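Local coordinates for ribonuclease P protein component 3 (Thermococcus kodakarensis KOD1, PDB 3WYZ) that is predicted to serve as a protein subunit of ribonuclease P, the RNA-based enzyme that cleaves the 5' ends of precursor tRNAs to give mature tRNA, at residues Arg100-Trp114 / Leu126-Ser140. Numbering follows the deposited sequence.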
# COMPACT_ATOMS: atom_id res chain seq x y z
N ARG A 100 -7.43 10.84 -6.02
CA ARG A 100 -8.83 10.73 -6.44
C ARG A 100 -9.01 9.70 -7.56
O ARG A 100 -9.92 8.87 -7.49
CB ARG A 100 -9.35 12.09 -6.90
CG ARG A 100 -10.86 12.15 -7.11
CD ARG A 100 -11.26 13.27 -8.07
NE ARG A 100 -10.77 13.02 -9.43
CZ ARG A 100 -10.95 13.83 -10.47
NH1 ARG A 100 -11.61 14.98 -10.34
NH2 ARG A 100 -10.46 13.49 -11.66
N MET A 101 -8.16 9.76 -8.57
CA MET A 101 -8.27 8.87 -9.73
C MET A 101 -7.97 7.41 -9.39
O MET A 101 -8.53 6.50 -9.99
CB MET A 101 -7.34 9.32 -10.86
CG MET A 101 -7.53 8.57 -12.17
SD MET A 101 -9.21 8.72 -12.84
CE MET A 101 -9.10 7.65 -14.27
N ALA A 102 -7.06 7.20 -8.44
CA ALA A 102 -6.78 5.85 -7.94
C ALA A 102 -8.02 5.25 -7.28
O ALA A 102 -8.33 4.08 -7.50
CB ALA A 102 -5.62 5.89 -6.96
N ILE A 103 -8.72 6.06 -6.49
CA ILE A 103 -9.95 5.65 -5.84
C ILE A 103 -11.05 5.41 -6.86
O ILE A 103 -11.71 4.36 -6.84
CB ILE A 103 -10.46 6.71 -4.83
CG1 ILE A 103 -9.46 6.92 -3.67
CG2 ILE A 103 -11.84 6.34 -4.29
CD1 ILE A 103 -9.19 5.69 -2.84
N GLU A 104 -11.25 6.39 -7.75
CA GLU A 104 -12.32 6.34 -8.76
C GLU A 104 -12.21 5.11 -9.67
O GLU A 104 -13.22 4.49 -10.01
CB GLU A 104 -12.33 7.62 -9.61
CG GLU A 104 -12.92 8.83 -8.90
CD GLU A 104 -12.78 10.14 -9.68
OE1 GLU A 104 -11.85 10.27 -10.51
OE2 GLU A 104 -13.62 11.04 -9.45
N SER A 105 -10.98 4.74 -10.03
CA SER A 105 -10.74 3.62 -10.93
C SER A 105 -10.85 2.22 -10.29
O SER A 105 -10.71 1.22 -10.98
CB SER A 105 -9.37 3.77 -11.57
OG SER A 105 -9.30 5.01 -12.26
N GLY A 106 -11.09 2.15 -8.98
CA GLY A 106 -11.26 0.86 -8.30
C GLY A 106 -9.97 0.08 -8.22
O GLY A 106 -9.94 -1.13 -8.45
N VAL A 107 -8.89 0.77 -7.90
CA VAL A 107 -7.58 0.16 -7.78
C VAL A 107 -7.52 -0.63 -6.46
O VAL A 107 -8.30 -0.38 -5.54
CB VAL A 107 -6.48 1.26 -7.85
CG1 VAL A 107 -6.12 1.81 -6.48
CG2 VAL A 107 -5.25 0.73 -8.55
N ASP A 108 -6.60 -1.60 -6.39
CA ASP A 108 -6.50 -2.46 -5.20
C ASP A 108 -6.15 -1.66 -3.95
O ASP A 108 -6.73 -1.86 -2.89
CB ASP A 108 -5.46 -3.57 -5.41
CG ASP A 108 -5.90 -4.60 -6.44
OD1 ASP A 108 -6.92 -5.28 -6.20
OD2 ASP A 108 -5.24 -4.72 -7.50
N ALA A 109 -5.19 -0.75 -4.07
CA ALA A 109 -4.78 0.06 -2.92
C ALA A 109 -4.17 1.39 -3.31
O ALA A 109 -3.47 1.49 -4.32
CB ALA A 109 -3.81 -0.71 -2.04
N LEU A 110 -4.43 2.40 -2.48
CA LEU A 110 -3.75 3.68 -2.55
C LEU A 110 -2.75 3.72 -1.41
O LEU A 110 -3.14 3.66 -0.24
CB LEU A 110 -4.76 4.83 -2.40
CG LEU A 110 -4.21 6.25 -2.46
CD1 LEU A 110 -3.59 6.52 -3.82
CD2 LEU A 110 -5.31 7.27 -2.16
N ILE A 111 -1.47 3.81 -1.75
CA ILE A 111 -0.40 3.77 -0.77
C ILE A 111 -0.02 5.19 -0.36
O ILE A 111 0.36 6.00 -1.21
CB ILE A 111 0.86 3.06 -1.32
CG1 ILE A 111 0.52 1.69 -1.91
CG2 ILE A 111 1.92 2.92 -0.23
CD1 ILE A 111 -0.13 0.71 -0.94
N SER A 112 -0.15 5.48 0.94
CA SER A 112 0.30 6.74 1.53
C SER A 112 -0.18 7.99 0.77
O SER A 112 0.60 8.63 0.08
CB SER A 112 1.83 6.76 1.61
OG SER A 112 2.30 5.74 2.46
N PRO A 113 -1.47 8.34 0.91
CA PRO A 113 -2.01 9.52 0.23
C PRO A 113 -1.36 10.83 0.68
O PRO A 113 -1.40 11.82 -0.05
CB PRO A 113 -3.51 9.50 0.60
CG PRO A 113 -3.61 8.59 1.78
CD PRO A 113 -2.52 7.59 1.63
N TRP A 114 -0.78 10.82 1.88
CA TRP A 114 -0.07 11.97 2.45
C TRP A 114 1.34 12.16 1.89
O TRP A 114 1.96 13.20 2.12
CB TRP A 114 0.03 11.81 3.99
CG TRP A 114 0.66 10.52 4.40
CD1 TRP A 114 2.00 10.24 4.50
CD2 TRP A 114 -0.03 9.30 4.73
NE1 TRP A 114 2.18 8.93 4.88
CE2 TRP A 114 0.95 8.33 5.02
CE3 TRP A 114 -1.38 8.94 4.82
CZ2 TRP A 114 0.63 7.03 5.39
CZ3 TRP A 114 -1.70 7.64 5.18
CH2 TRP A 114 -0.70 6.70 5.46
N LEU A 126 -12.92 11.58 -0.39
CA LEU A 126 -12.11 10.43 -0.82
C LEU A 126 -12.36 9.20 0.03
O LEU A 126 -12.34 8.07 -0.48
CB LEU A 126 -10.63 10.77 -0.79
CG LEU A 126 -10.13 11.79 -1.82
CD1 LEU A 126 -8.73 12.28 -1.48
CD2 LEU A 126 -10.16 11.18 -3.21
N ALA A 127 -12.61 9.41 1.32
CA ALA A 127 -12.88 8.30 2.24
C ALA A 127 -14.16 7.59 1.83
O ALA A 127 -14.21 6.36 1.80
CB ALA A 127 -12.99 8.80 3.67
N GLY A 128 -15.17 8.38 1.50
CA GLY A 128 -16.45 7.87 1.03
C GLY A 128 -16.33 7.06 -0.24
O GLY A 128 -16.84 5.95 -0.31
N MET A 129 -15.65 7.62 -1.24
CA MET A 129 -15.47 6.93 -2.52
C MET A 129 -14.65 5.65 -2.37
O MET A 129 -14.93 4.66 -3.06
CB MET A 129 -14.81 7.84 -3.54
CG MET A 129 -15.69 8.97 -4.04
SD MET A 129 -14.95 9.81 -5.46
CE MET A 129 -13.57 10.65 -4.68
N ALA A 130 -13.65 5.67 -1.49
CA ALA A 130 -12.82 4.49 -1.26
C ALA A 130 -13.63 3.31 -0.69
O ALA A 130 -13.39 2.15 -1.05
CB ALA A 130 -11.67 4.83 -0.34
N ALA A 131 -14.57 3.61 0.19
CA ALA A 131 -15.41 2.58 0.79
C ALA A 131 -16.39 2.01 -0.25
O ALA A 131 -16.56 0.80 -0.36
CB ALA A 131 -16.16 3.14 1.98
N ARG A 132 -17.01 2.90 -1.04
CA ARG A 132 -17.96 2.48 -2.07
C ARG A 132 -17.28 1.81 -3.26
O ARG A 132 -17.92 1.04 -3.97
CB ARG A 132 -18.79 3.66 -2.58
CG ARG A 132 -19.52 4.46 -1.50
CD ARG A 132 -20.31 3.58 -0.56
NE ARG A 132 -21.38 2.84 -1.24
CZ ARG A 132 -22.25 2.06 -0.60
NH1 ARG A 132 -22.19 1.92 0.72
NH2 ARG A 132 -23.20 1.42 -1.28
N ARG A 133 -15.99 2.10 -3.48
CA ARG A 133 -15.22 1.44 -4.55
C ARG A 133 -14.38 0.27 -4.03
O ARG A 133 -13.73 -0.42 -4.81
CB ARG A 133 -14.29 2.45 -5.23
CG ARG A 133 -14.96 3.64 -5.88
CD ARG A 133 -15.73 3.31 -7.15
NE ARG A 133 -15.85 4.49 -8.01
CZ ARG A 133 -16.62 5.56 -7.77
NH1 ARG A 133 -17.36 5.65 -6.67
NH2 ARG A 133 -16.64 6.56 -8.64
N GLY A 134 -14.37 0.06 -2.71
CA GLY A 134 -13.59 -1.02 -2.10
C GLY A 134 -12.08 -0.87 -2.20
O GLY A 134 -11.36 -1.87 -2.18
N VAL A 135 -11.59 0.37 -2.30
CA VAL A 135 -10.16 0.64 -2.46
C VAL A 135 -9.48 0.74 -1.10
O VAL A 135 -9.87 1.55 -0.27
CB VAL A 135 -9.94 1.95 -3.24
CG1 VAL A 135 -8.45 2.25 -3.39
CG2 VAL A 135 -10.60 1.88 -4.61
N ALA A 136 -8.46 -0.09 -0.88
CA ALA A 136 -7.75 -0.13 0.40
C ALA A 136 -6.77 1.03 0.54
O ALA A 136 -6.24 1.54 -0.45
CB ALA A 136 -7.01 -1.45 0.55
N ILE A 137 -6.53 1.44 1.78
CA ILE A 137 -5.49 2.43 2.08
C ILE A 137 -4.28 1.74 2.67
O ILE A 137 -4.40 1.04 3.67
CB ILE A 137 -6.00 3.51 3.05
CG1 ILE A 137 -7.21 4.23 2.46
CG2 ILE A 137 -4.89 4.51 3.37
CD1 ILE A 137 -6.92 5.04 1.21
N GLY A 138 -3.12 1.97 2.04
CA GLY A 138 -1.85 1.45 2.52
C GLY A 138 -1.10 2.41 3.43
O GLY A 138 -0.67 3.47 3.00
N PHE A 139 -0.95 2.02 4.69
CA PHE A 139 -0.19 2.80 5.66
C PHE A 139 1.26 2.34 5.67
O PHE A 139 1.61 1.37 6.35
CB PHE A 139 -0.79 2.65 7.07
CG PHE A 139 -2.11 3.31 7.23
CD1 PHE A 139 -3.28 2.64 6.94
CD2 PHE A 139 -2.20 4.62 7.68
CE1 PHE A 139 -4.51 3.25 7.09
CE2 PHE A 139 -3.42 5.24 7.83
CZ PHE A 139 -4.58 4.56 7.54
N SER A 140 2.10 3.04 4.90
CA SER A 140 3.50 2.67 4.75
C SER A 140 4.32 3.18 5.93
O SER A 140 4.15 4.32 6.35
CB SER A 140 4.08 3.24 3.44
OG SER A 140 4.20 4.65 3.50
O HOH W 1 -8.88 -3.39 -2.19
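Asp108 O is gripped twice: Ala136 N reaches it from above the carbonyl plane at 3.2 Å, and a water that donates to it also donates to Gly134 O, tying the start of the strand pairing to the helix-ending turn. From there the ladder tightens. Leu110 N bonds to Ala136 O, and Leu110 O takes Gly138 N at 2.8 Å in an almost straight bond. Ser112 N closes the series on Gly138 O, lying in its carbonyl plane. Gly138 leaves room for Ile111, whose CD1 lies 3.9 Å from Gly138 CA, where a side chain would collide with it. Strands 109-111 and 136-140 are thus parallel neighbours in the TIM barrel-like fold, joined by the beta-alpha-beta crossover through helix 124-133. Segment 126-133 of that helix runs at 26° to segment 100-104 of helix 96-104, from which Ile103 reaches across. Its CG2, anti to the backbone N, presses tightly on Met129 CB at 3.4 Å, while CD1 touches both Ala130 CB and Val135 CG1. Val135 in turn sets both methyls against Val107 O. The Arg133 chain bends at chi2 (-72°) and runs along Ile103 O; NE then donates weakly to Glu104 O, at the edge of the guanidinium. At the other end, Trp114 CH2 meets Phe139 CD2 at 3.4 Å, the ring planes inclined by 35°, while Ser112 CA covers one indole face. With an alanine at Phe139 the ring carbons that meet Trp114 CH2 and CZ3 are gone, which would probably open a gap there and leave the indole less firmly fixed. Phe158, Met159 and Thr162 of helix 149-168 also touch the indole.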